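Local coordinates for protein putative endo-1,4-beta-xylanase (Bacteroides thetaiotaomicron VPI-5482, PDB 5MSX) that probably hydrolyses glycosidic bonds, likely those of arabinofuranosyl units in plant pectin, as a calcium-binding member of glycoside hydrolase family 43, at residues 329-334 with 376-381; 335-340 with 351-356; 192-197 with 226-231. All blocks are in the same frame, centred on the assembly; numbering follows the deposited sequence.

Contact 1: 329-334 with 376-381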
loop_
_atom_site.group_PDB
_atom_site.type_symbol
_atom_site.label_atom_id
_atom_site.label_comp_id
_atom_site.label_asym_id
_atom_site.label_seq_id
_atom_site.Cartn_x
_atom_site.Cartn_y
_atom_site.Cartn_z
ATOM N N TYR C 329 -16.596 37.702 -37.862
ATOM C CA TYR C 329 -15.867 37.730 -39.132
ATOM C C TYR C 329 -14.398 37.722 -38.802
ATOM O O TYR C 329 -14.029 38.011 -37.676
ATOM C CB TYR C 329 -16.244 38.943 -40.007
ATOM C CG TYR C 329 -16.095 40.302 -39.344
ATOM C CD1 TYR C 329 -14.868 40.979 -39.349
ATOM C CD2 TYR C 329 -17.181 40.913 -38.720
ATOM C CE1 TYR C 329 -14.735 42.230 -38.746
ATOM C CE2 TYR C 329 -17.053 42.154 -38.108
ATOM C CZ TYR C 329 -15.833 42.806 -38.128
ATOM O OH TYR C 329 -15.720 44.031 -37.528
ATOM N N ALA C 330 -13.564 37.369 -39.772
ATOM C CA ALA C 330 -12.152 37.138 -39.514
ATOM C C ALA C 330 -11.272 37.637 -40.641
ATOM O O ALA C 330 -11.763 38.039 -41.664
ATOM C CB ALA C 330 -11.914 35.648 -39.285
ATOM N N SER C 331 -9.966 37.604 -40.418
ATOM C CA SER C 331 -8.969 37.963 -41.418
ATOM C C SER C 331 -8.909 37.012 -42.602
ATOM O O SER C 331 -8.576 37.422 -43.702
ATOM C CB SER C 331 -7.585 38.024 -40.767
ATOM O OG SER C 331 -7.165 36.769 -40.262
ATOM N N SER C 332 -9.175 35.729 -42.354
ATOM C CA SER C 332 -9.266 34.736 -43.403
ATOM C C SER C 332 -9.995 33.495 -42.896
ATOM O O SER C 332 -10.304 33.364 -41.695
ATOM C CB SER C 332 -7.877 34.344 -43.902
ATOM O OG SER C 332 -7.172 33.600 -42.933
ATOM N N ILE C 333 -10.278 32.605 -43.843
ATOM C CA ILE C 333 -10.960 31.343 -43.599
ATOM C C ILE C 333 -10.217 30.295 -44.410
ATOM O O ILE C 333 -10.007 30.489 -45.624
ATOM C CB ILE C 333 -12.436 31.402 -44.034
ATOM C CG1 ILE C 333 -13.162 32.538 -43.292
ATOM C CG2 ILE C 333 -13.122 30.059 -43.800
ATOM C CD1 ILE C 333 -14.525 32.872 -43.843
ATOM N N GLU C 334 -9.792 29.206 -43.749
ATOM C CA GLU C 334 -9.184 28.103 -44.454
ATOM C C GLU C 334 -10.198 27.456 -45.398
ATOM O O GLU C 334 -11.388 27.360 -45.097
ATOM C CB GLU C 334 -8.599 27.049 -43.484
ATOM C CG GLU C 334 -7.730 25.977 -44.153
ATOM C CD GLU C 334 -6.620 26.569 -45.045
ATOM O OE1 GLU C 334 -5.479 26.716 -44.565
ATOM O OE2 GLU C 334 -6.879 26.911 -46.233
ATOM N N ASN C 376 -0.371 37.872 -37.538
ATOM C CA ASN C 376 -1.570 38.384 -36.838
ATOM C C ASN C 376 -2.892 38.052 -37.562
ATOM O O ASN C 376 -3.616 38.966 -37.984
ATOM C CB ASN C 376 -1.494 39.904 -36.619
ATOM C CG ASN C 376 -0.398 40.307 -35.673
ATOM O OD1 ASN C 376 0.502 39.526 -35.356
ATOM N ND2 ASN C 376 -0.466 41.546 -35.217
ATOM N N PRO C 377 -3.202 36.746 -37.726
ATOM C CA PRO C 377 -4.581 36.395 -38.055
ATOM C C PRO C 377 -5.491 36.895 -36.955
ATOM O O PRO C 377 -5.072 36.948 -35.797
ATOM C CB PRO C 377 -4.570 34.859 -38.097
ATOM C CG PRO C 377 -3.296 34.431 -37.463
ATOM C CD PRO C 377 -2.331 35.559 -37.658
ATOM N N TRP C 378 -6.711 37.283 -37.299
ATOM C CA TRP C 378 -7.610 37.812 -36.298
ATOM C C TRP C 378 -9.055 37.463 -36.580
ATOM O O TRP C 378 -9.433 37.135 -37.710
ATOM C CB TRP C 378 -7.425 39.332 -36.153
ATOM C CG TRP C 378 -7.590 40.095 -37.440
ATOM C CD1 TRP C 378 -6.593 40.577 -38.235
ATOM C CD2 TRP C 378 -8.827 40.455 -38.074
ATOM N NE1 TRP C 378 -7.130 41.214 -39.321
ATOM C CE2 TRP C 378 -8.498 41.161 -39.247
ATOM C CE3 TRP C 378 -10.181 40.254 -37.759
ATOM C CZ2 TRP C 378 -9.477 41.659 -40.126
ATOM C CZ3 TRP C 378 -11.153 40.740 -38.625
ATOM C CH2 TRP C 378 -10.794 41.431 -39.806
ATOM N N ILE C 379 -9.853 37.539 -35.518
ATOM C CA ILE C 379 -11.296 37.312 -35.570
ATOM C C ILE C 379 -11.959 38.352 -34.678
ATOM O O ILE C 379 -11.380 38.756 -33.676
ATOM C CB ILE C 379 -11.640 35.848 -35.135
ATOM C CG1 ILE C 379 -13.142 35.581 -35.208
ATOM C CG2 ILE C 379 -11.084 35.517 -33.749
ATOM C CD1 ILE C 379 -13.507 34.097 -35.265
ATOM N N VAL C 380 -13.174 38.751 -35.035
ATOM C CA VAL C 380 -13.914 39.791 -34.339
ATOM C C VAL C 380 -15.301 39.289 -33.998
ATOM O O VAL C 380 -16.017 38.840 -34.877
ATOM C CB VAL C 380 -14.098 41.037 -35.254
ATOM C CG1 VAL C 380 -15.245 41.945 -34.789
ATOM C CG2 VAL C 380 -12.806 41.833 -35.368
ATOM N N ALA C 381 -15.698 39.439 -32.744
ATOM C CA ALA C 381 -17.057 39.208 -32.349
ATOM C C ALA C 381 -17.774 40.557 -32.229
ATOM O O ALA C 381 -17.241 41.489 -31.611
ATOM C CB ALA C 381 -17.096 38.472 -31.026
#
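Ser331 sits on the indole of Trp378, its CB lying 3.5 Å from the centroid of the five-membered ring and almost straight above it, a CH-pi contact over the face. The same face carries the backbone beside it: Ala330 C rests over the six-membered part of the indole, near CZ3. At the edge of the indole, close to its plane, Tyr329 CD1 comes to within 3.8 Å of Trp378 CZ3. The phenol ring in turn takes Val380 on one face, where CB of the valine stands 4.0 Å from the ring centroid while Val380 CG1 reaches on toward CZ and OH. Tyr329 and Trp378 both place CG between backbone N and carbonyl carbon (chi1 55° and 56°), which brings the rings back over the strands. Beneath this aromatic row, Tyr329 and Val380 form an antiparallel hydrogen-bonded pair, with Val380 N donating to Tyr329 O at 2.9 Å. Past the strand end, Ser331 N gives a bond to Trp378 O (2.8 Å), and Ser331 OG receives Trp378 N at 3.0 Å, nearly straight at 165°. Asp373 OD2 holds this hydroxyl too, and so fixes the rotation of the serine. An alanine in place of Trp378 takes away the indole under Ser331 CB, and the Tyr329 ring, left without its neighbour at CD1, would probably be freer to turn. On the other face of the sheet Ala330 and Ile379 pair without hydrogen bonds and pack against Trp367, with Ile453 and Trp456 closing over the isoleucine. The Ile379 side faces the interior, consistent with the beta-sandwich of F5/8 type C domains. Main-chain bonds therefore set the strand register, and the serine hydroxyl carries the polar pairing beyond the strand end, replacing a backbone acceptor.

Contact 2: 335-340 with 351-356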
loop_
_atom_site.group_PDB
_atom_site.type_symbol
_atom_site.label_atom_id
_atom_site.label_comp_id
_atom_site.label_asym_id
_atom_site.label_seq_id
_atom_site.Cartn_x
_atom_site.Cartn_y
_atom_site.Cartn_z
ATOM N N VAL C 335 -9.702 27.016 -46.546
ATOM C CA VAL C 335 -10.509 26.281 -47.541
ATOM C C VAL C 335 -11.037 24.934 -46.956
ATOM O O VAL C 335 -10.355 24.337 -46.128
ATOM C CB VAL C 335 -9.649 26.064 -48.826
ATOM C CG1 VAL C 335 -8.500 25.076 -48.587
ATOM C CG2 VAL C 335 -10.498 25.617 -49.998
ATOM N N PRO C 336 -12.232 24.463 -47.383
ATOM C CA PRO C 336 -12.766 23.214 -46.826
ATOM C C PRO C 336 -11.842 22.011 -46.984
ATOM O O PRO C 336 -11.080 21.918 -47.970
ATOM C CB PRO C 336 -14.056 22.981 -47.616
ATOM C CG PRO C 336 -14.452 24.331 -48.112
ATOM C CD PRO C 336 -13.182 25.065 -48.350
ATOM N N LEU C 337 -11.898 21.115 -46.000
ATOM C CA LEU C 337 -11.068 19.899 -45.980
ATOM C C LEU C 337 -11.959 18.773 -46.435
ATOM O O LEU C 337 -12.974 18.487 -45.794
ATOM C CB LEU C 337 -10.575 19.629 -44.546
ATOM C CG LEU C 337 -9.838 18.326 -44.222
ATOM C CD1 LEU C 337 -8.550 18.219 -45.025
ATOM C CD2 LEU C 337 -9.552 18.245 -42.728
ATOM N N LYS C 338 -11.574 18.136 -47.528
ATOM C CA LYS C 338 -12.276 17.007 -48.080
ATOM C C LYS C 338 -11.565 15.796 -47.472
ATOM O O LYS C 338 -10.428 15.496 -47.835
ATOM C CB LYS C 338 -12.188 17.026 -49.627
ATOM C CG LYS C 338 -12.850 18.240 -50.298
ATOM C CD LYS C 338 -14.329 18.313 -49.899
ATOM C CE LYS C 338 -15.234 19.264 -50.686
ATOM N NZ LYS C 338 -16.681 18.848 -50.546
ATOM N N ILE C 339 -12.210 15.139 -46.506
ATOM C CA ILE C 339 -11.533 14.109 -45.708
ATOM C C ILE C 339 -11.502 12.770 -46.476
ATOM O O ILE C 339 -12.531 12.251 -46.916
ATOM C CB ILE C 339 -12.178 13.968 -44.320
ATOM C CG1 ILE C 339 -12.130 15.324 -43.578
ATOM C CG2 ILE C 339 -11.480 12.890 -43.503
ATOM C CD1 ILE C 339 -13.171 15.469 -42.518
ATOM N N GLU C 340 -10.303 12.233 -46.615
ATOM C CA GLU C 340 -10.085 10.977 -47.310
ATOM C C GLU C 340 -10.431 9.827 -46.353
ATOM O O GLU C 340 -9.962 9.810 -45.216
ATOM C CB GLU C 340 -8.617 10.888 -47.774
ATOM C CG GLU C 340 -8.425 10.326 -49.168
ATOM C CD GLU C 340 -9.133 11.153 -50.243
ATOM O OE1 GLU C 340 -8.895 12.369 -50.360
ATOM O OE2 GLU C 340 -9.942 10.578 -50.984
ATOM N N GLU C 351 -15.088 19.146 -43.876
ATOM C CA GLU C 351 -15.059 20.084 -42.761
ATOM C C GLU C 351 -14.876 21.500 -43.302
ATOM O O GLU C 351 -13.973 21.738 -44.112
ATOM C CB GLU C 351 -13.907 19.799 -41.812
ATOM C CG GLU C 351 -14.003 20.661 -40.549
ATOM C CD GLU C 351 -12.904 20.410 -39.505
ATOM O OE1 GLU C 351 -11.939 19.639 -39.761
ATOM O OE2 GLU C 351 -13.010 21.001 -38.383
ATOM N N TYR C 352 -15.699 22.420 -42.812
ATOM C CA TYR C 352 -15.571 23.837 -43.113
ATOM C C TYR C 352 -14.984 24.525 -41.898
ATOM O O TYR C 352 -14.997 23.977 -40.774
ATOM C CB TYR C 352 -16.940 24.440 -43.442
ATOM C CG TYR C 352 -17.584 23.823 -44.665
ATOM C CD1 TYR C 352 -17.271 24.292 -45.945
ATOM C CD2 TYR C 352 -18.499 22.762 -44.552
ATOM C CE1 TYR C 352 -17.828 23.717 -47.082
ATOM C CE2 TYR C 352 -19.069 22.180 -45.688
ATOM C CZ TYR C 352 -18.725 22.657 -46.947
ATOM O OH TYR C 352 -19.278 22.107 -48.078
ATOM N N PHE C 353 -14.511 25.749 -42.122
ATOM C CA PHE C 353 -13.670 26.459 -41.155
ATOM C C PHE C 353 -14.140 27.878 -40.907
ATOM O O PHE C 353 -13.333 28.737 -40.542
ATOM C CB PHE C 353 -12.214 26.408 -41.614
ATOM C CG PHE C 353 -11.668 25.021 -41.661
ATOM C CD1 PHE C 353 -11.510 24.282 -40.479
ATOM C CD2 PHE C 353 -11.341 24.412 -42.881
ATOM C CE1 PHE C 353 -11.017 22.982 -40.506
ATOM C CE2 PHE C 353 -10.843 23.102 -42.913
ATOM C CZ PHE C 353 -10.687 22.384 -41.717
ATOM N N VAL C 354 -15.448 28.097 -41.053
ATOM C CA VAL C 354 -16.024 29.431 -40.996
ATOM C C VAL C 354 -16.001 30.046 -39.582
ATOM O O VAL C 354 -16.073 29.309 -38.597
ATOM C CB VAL C 354 -17.443 29.498 -41.604
ATOM C CG1 VAL C 354 -17.407 29.102 -43.091
ATOM C CG2 VAL C 354 -18.467 28.678 -40.826
ATOM N N PRO C 355 -15.901 31.392 -39.479
ATOM C CA PRO C 355 -15.852 32.102 -38.182
ATOM C C PRO C 355 -17.012 31.811 -37.221
ATOM O O PRO C 355 -16.800 31.741 -36.018
ATOM C CB PRO C 355 -15.881 33.584 -38.599
ATOM C CG PRO C 355 -15.356 33.596 -39.998
ATOM C CD PRO C 355 -15.924 32.346 -40.603
ATOM N N SER C 356 -18.230 31.660 -37.732
ATOM C CA SER C 356 -19.374 31.308 -36.883
ATOM C C SER C 356 -19.179 29.985 -36.111
ATOM O O SER C 356 -19.823 29.774 -35.074
ATOM C CB SER C 356 -20.660 31.263 -37.700
ATOM O OG SER C 356 -20.533 30.278 -38.716
#
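Leu337 and Glu351 exchange two backbone hydrogen bonds, each 2.9 Å long: Leu337 N to Glu351 O, and Glu351 N to Leu337 O. Both donors lie in the plane of the carbonyl they meet, the regular geometry of an antiparallel hydrogen-bonded pair, and the pair belongs to the small two-stranded hairpin of 337-339 and 349-351. The carbonyl of Glu351 is also approached by Pro336, whose CA makes a CH contact with Glu351 O at 3.3 Å. With CG anti to the backbone N (chi1 -172°) and the chain extended beyond it, the buried Glu351 carries its carboxylate past Leu337 CD2 to Arg281 and Arg366, which both form salt bridges to OE2. Around this polar centre the packing is aromatic. Phe353 turns its edge to Val335, so that CD2 comes within 3.4 Å of Val335 O near the ring plane, setting the slightly positive rim of C-H groups against a carbonyl oxygen. The neighbouring Phe353 CE2 touches Leu337 CB at 3.8 Å. Pro336 meets the other ring, its CG approaching Tyr352 CD1 obliquely at 3.6 Å. Tyr352 stands beside Phe357, a residue of the bound calcium site, and the Glu351 side chain is about 9 Å from the calcium ion. Arg281 falls in the family 43 sequence range and Arg366 in that of the F5/8 type C module, so one carboxylate is shared by arginines from both. Two positive partners would probably keep Glu351 ionised and help tie the catalytic module to its neighbour.

Contact 3: 192-197 with 226-231. With EDO (1,2-ethanediol), chain Z.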
loop_
_atom_site.group_PDB
_atom_site.type_symbol
_atom_site.label_atom_id
_atom_site.label_comp_id
_atom_site.label_asym_id
_atom_site.label_seq_id
_atom_site.Cartn_x
_atom_site.Cartn_y
_atom_site.Cartn_z
ATOM N N SER C 192 -10.803 -15.417 -23.378
ATOM C CA SER C 192 -11.481 -16.036 -24.503
ATOM C C SER C 192 -12.719 -15.208 -24.939
ATOM O O SER C 192 -13.558 -14.858 -24.111
ATOM C CB SER C 192 -11.924 -17.440 -24.102
ATOM O OG SER C 192 -12.662 -18.011 -25.150
ATOM N N THR C 193 -12.809 -14.891 -26.233
ATOM C CA THR C 193 -13.944 -14.149 -26.785
ATOM C C THR C 193 -14.403 -14.790 -28.115
ATOM O O THR C 193 -13.596 -15.400 -28.804
ATOM C CB THR C 193 -13.560 -12.663 -27.043
ATOM O OG1 THR C 193 -12.562 -12.589 -28.063
ATOM C CG2 THR C 193 -13.038 -11.945 -25.763
ATOM N N PRO C 194 -15.684 -14.628 -28.492
ATOM C CA PRO C 194 -16.112 -15.226 -29.761
ATOM C C PRO C 194 -15.637 -14.484 -31.015
ATOM O O PRO C 194 -15.610 -15.070 -32.092
ATOM C CB PRO C 194 -17.646 -15.194 -29.660
ATOM C CG PRO C 194 -17.926 -14.095 -28.732
ATOM C CD PRO C 194 -16.834 -14.153 -27.712
ATOM N N ARG C 195 -15.268 -13.213 -30.877
ATOM C CA ARG C 195 -14.648 -12.464 -31.979
ATOM C C ARG C 195 -13.145 -12.443 -31.791
ATOM O O ARG C 195 -12.660 -12.016 -30.745
ATOM C CB ARG C 195 -15.287 -11.079 -32.073
ATOM C CG ARG C 195 -16.750 -11.249 -32.477
ATOM C CD ARG C 195 -17.565 -10.003 -32.366
ATOM N NE ARG C 195 -19.004 -10.281 -32.327
ATOM C CZ ARG C 195 -19.766 -10.643 -33.363
ATOM N NH1 ARG C 195 -19.266 -10.784 -34.592
ATOM N NH2 ARG C 195 -21.062 -10.847 -33.168
ATOM N N LYS C 196 -12.414 -12.912 -32.805
ATOM C CA LYS C 196 -11.003 -13.346 -32.664
ATOM C C LYS C 196 -9.911 -12.382 -33.172
ATOM O O LYS C 196 -8.707 -12.629 -32.969
ATOM C CB LYS C 196 -10.803 -14.694 -33.387
ATOM C CG LYS C 196 -11.859 -15.765 -33.122
ATOM C CD LYS C 196 -11.856 -16.234 -31.682
ATOM C CE LYS C 196 -12.874 -17.340 -31.446
ATOM N NZ LYS C 196 -12.791 -17.845 -30.041
ATOM N N GLU C 197 -10.305 -11.309 -33.845
ATOM C CA GLU C 197 -9.335 -10.430 -34.510
ATOM C C GLU C 197 -8.577 -9.533 -33.544
ATOM O O GLU C 197 -8.875 -9.502 -32.339
ATOM C CB GLU C 197 -9.991 -9.624 -35.642
ATOM C CG GLU C 197 -11.216 -8.779 -35.294
ATOM C CD GLU C 197 -12.540 -9.543 -35.406
ATOM O OE1 GLU C 197 -13.439 -9.114 -36.170
ATOM O OE2 GLU C 197 -12.683 -10.587 -34.736
ATOM N N ALA C 226 -16.948 -4.897 -28.688
ATOM C CA ALA C 226 -17.677 -6.102 -28.334
ATOM C C ALA C 226 -17.439 -6.382 -26.860
ATOM O O ALA C 226 -16.642 -5.677 -26.207
ATOM C CB ALA C 226 -17.207 -7.254 -29.193
ATOM N N TYR C 227 -18.138 -7.371 -26.300
ATOM C CA TYR C 227 -17.956 -7.689 -24.883
ATOM C C TYR C 227 -18.341 -9.123 -24.542
ATOM O O TYR C 227 -18.979 -9.810 -25.324
ATOM C CB TYR C 227 -18.701 -6.704 -23.958
ATOM C CG TYR C 227 -20.137 -7.046 -23.743
ATOM C CD1 TYR C 227 -21.060 -6.922 -24.776
ATOM C CD2 TYR C 227 -20.599 -7.514 -22.511
ATOM C CE1 TYR C 227 -22.397 -7.221 -24.597
ATOM C CE2 TYR C 227 -21.942 -7.834 -22.330
ATOM C CZ TYR C 227 -22.836 -7.671 -23.380
ATOM O OH TYR C 227 -24.182 -7.967 -23.217
ATOM N N VAL C 228 -17.841 -9.540 -23.381
ATOM C CA VAL C 228 -18.184 -10.762 -22.684
ATOM C C VAL C 228 -18.414 -10.457 -21.193
ATOM O O VAL C 228 -18.048 -9.373 -20.689
ATOM C CB VAL C 228 -17.082 -11.852 -22.839
ATOM C CG1 VAL C 228 -16.963 -12.270 -24.287
ATOM C CG2 VAL C 228 -15.711 -11.403 -22.320
ATOM N N MET C 229 -19.038 -11.403 -20.502
ATOM C CA MET C 229 -19.459 -11.228 -19.094
ATOM C C MET C 229 -19.063 -12.421 -18.265
ATOM O O MET C 229 -19.057 -13.542 -18.775
ATOM C CB MET C 229 -20.963 -11.173 -18.977
ATOM C CG MET C 229 -21.589 -9.909 -19.435
ATOM S SD MET C 229 -23.381 -10.145 -19.515
ATOM C CE MET C 229 -23.592 -11.380 -20.764
ATOM N N SER C 230 -18.775 -12.179 -16.990
ATOM C CA SER C 230 -18.584 -13.266 -16.051
ATOM C C SER C 230 -19.251 -12.979 -14.733
ATOM O O SER C 230 -19.256 -11.836 -14.262
ATOM C CB SER C 230 -17.108 -13.479 -15.794
ATOM O OG SER C 230 -16.959 -14.437 -14.760
ATOM N N ARG C 231 -19.771 -14.044 -14.135
ATOM C CA ARG C 231 -20.227 -14.028 -12.759
ATOM C C ARG C 231 -19.265 -14.737 -11.827
ATOM O O ARG C 231 -19.616 -14.951 -10.685
ATOM C CB ARG C 231 -21.602 -14.710 -12.654
ATOM C CG ARG C 231 -22.668 -14.057 -13.498
ATOM C CD ARG C 231 -23.910 -14.914 -13.594
ATOM N NE ARG C 231 -25.077 -14.067 -13.441
ATOM C CZ ARG C 231 -25.774 -13.502 -14.426
ATOM N NH1 ARG C 231 -25.452 -13.691 -15.712
ATOM N NH2 ARG C 231 -26.824 -12.734 -14.112
HETATM C C1 EDO Z . -16.183 -18.164 -25.305
HETATM O O1 EDO Z . -15.651 -17.383 -26.384
HETATM C C2 EDO Z . -16.777 -17.244 -24.244
HETATM O O2 EDO Z . -15.740 -16.482 -23.601
#
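Arg195 reaches across to Ala226 with the middle of its side chain. Its CB points toward the strand but stays beyond contact with the alanine methyl; CG is no nearer, and the first atom to touch is CD, 4.2 Å from Ala226 CB. With CG anti to the carbonyl carbon (chi1 -66°) and the next two torsions extended, the aliphatic part runs across the strand, at its Ala226 end, touching Tyr215 and Ile245 as well. NE then carries the chain past the methyl group, and at the tip NH2 forms a salt bridge with Asp244. The strand it leans on, 224-230, belongs to a four-stranded antiparallel sheet, a blade of the five-bladed beta-propeller typical of family 43, and 192-197 lies in the connection entering that blade from the preceding sheet. The Ala226 side chain is about 12 Å from that of Glu200, the predicted proton donor further along the same connection. No hydrogen bond joins the two segments; Val228 supplies the other touch, its CG1 lying 3.9 Å from Pro194 CD as the two side chains pass in opposite directions. Thr193 CG2 stands somewhat farther from the same methyl, at 4.2 Å. The connection is braced from within: Thr193 OG1 donates to Arg195 O at 2.7 Å from 35° above the carbonyl plane, and Lys196 NZ bonds Thr193 O at 2.9 Å. Arg172 NE also binds the threonine hydroxyl. At Ser192 a 1,2-ethanediol, probably from the crystallisation liquor, donates its O2 to Ser192 O at 2.8 Å, while its O1 makes a weak bond with Ser192 OG.

How the contacts relate
Contact 3 comes first along the chain and closes before the other two open. It belongs to the propeller that carries the predicted catalytic residues, and its centre is about 51 Å from that of contact 1 and about 40 Å from that of contact 2. Contacts 1 and 2 are neighbours, their centres about 15 Å apart, with contact 2 nested inside the loop closed by contact 1. They touch directly: Ile333 CD1 packs on Pro355 CD at 3.6 Å. Strand 325-330 of the sandwich is followed by hairpin strand 337-339, which leads back toward the propeller. Contact 2 thus lies between the catalytic module and the F5/8 type C module, near the calcium site of the latter.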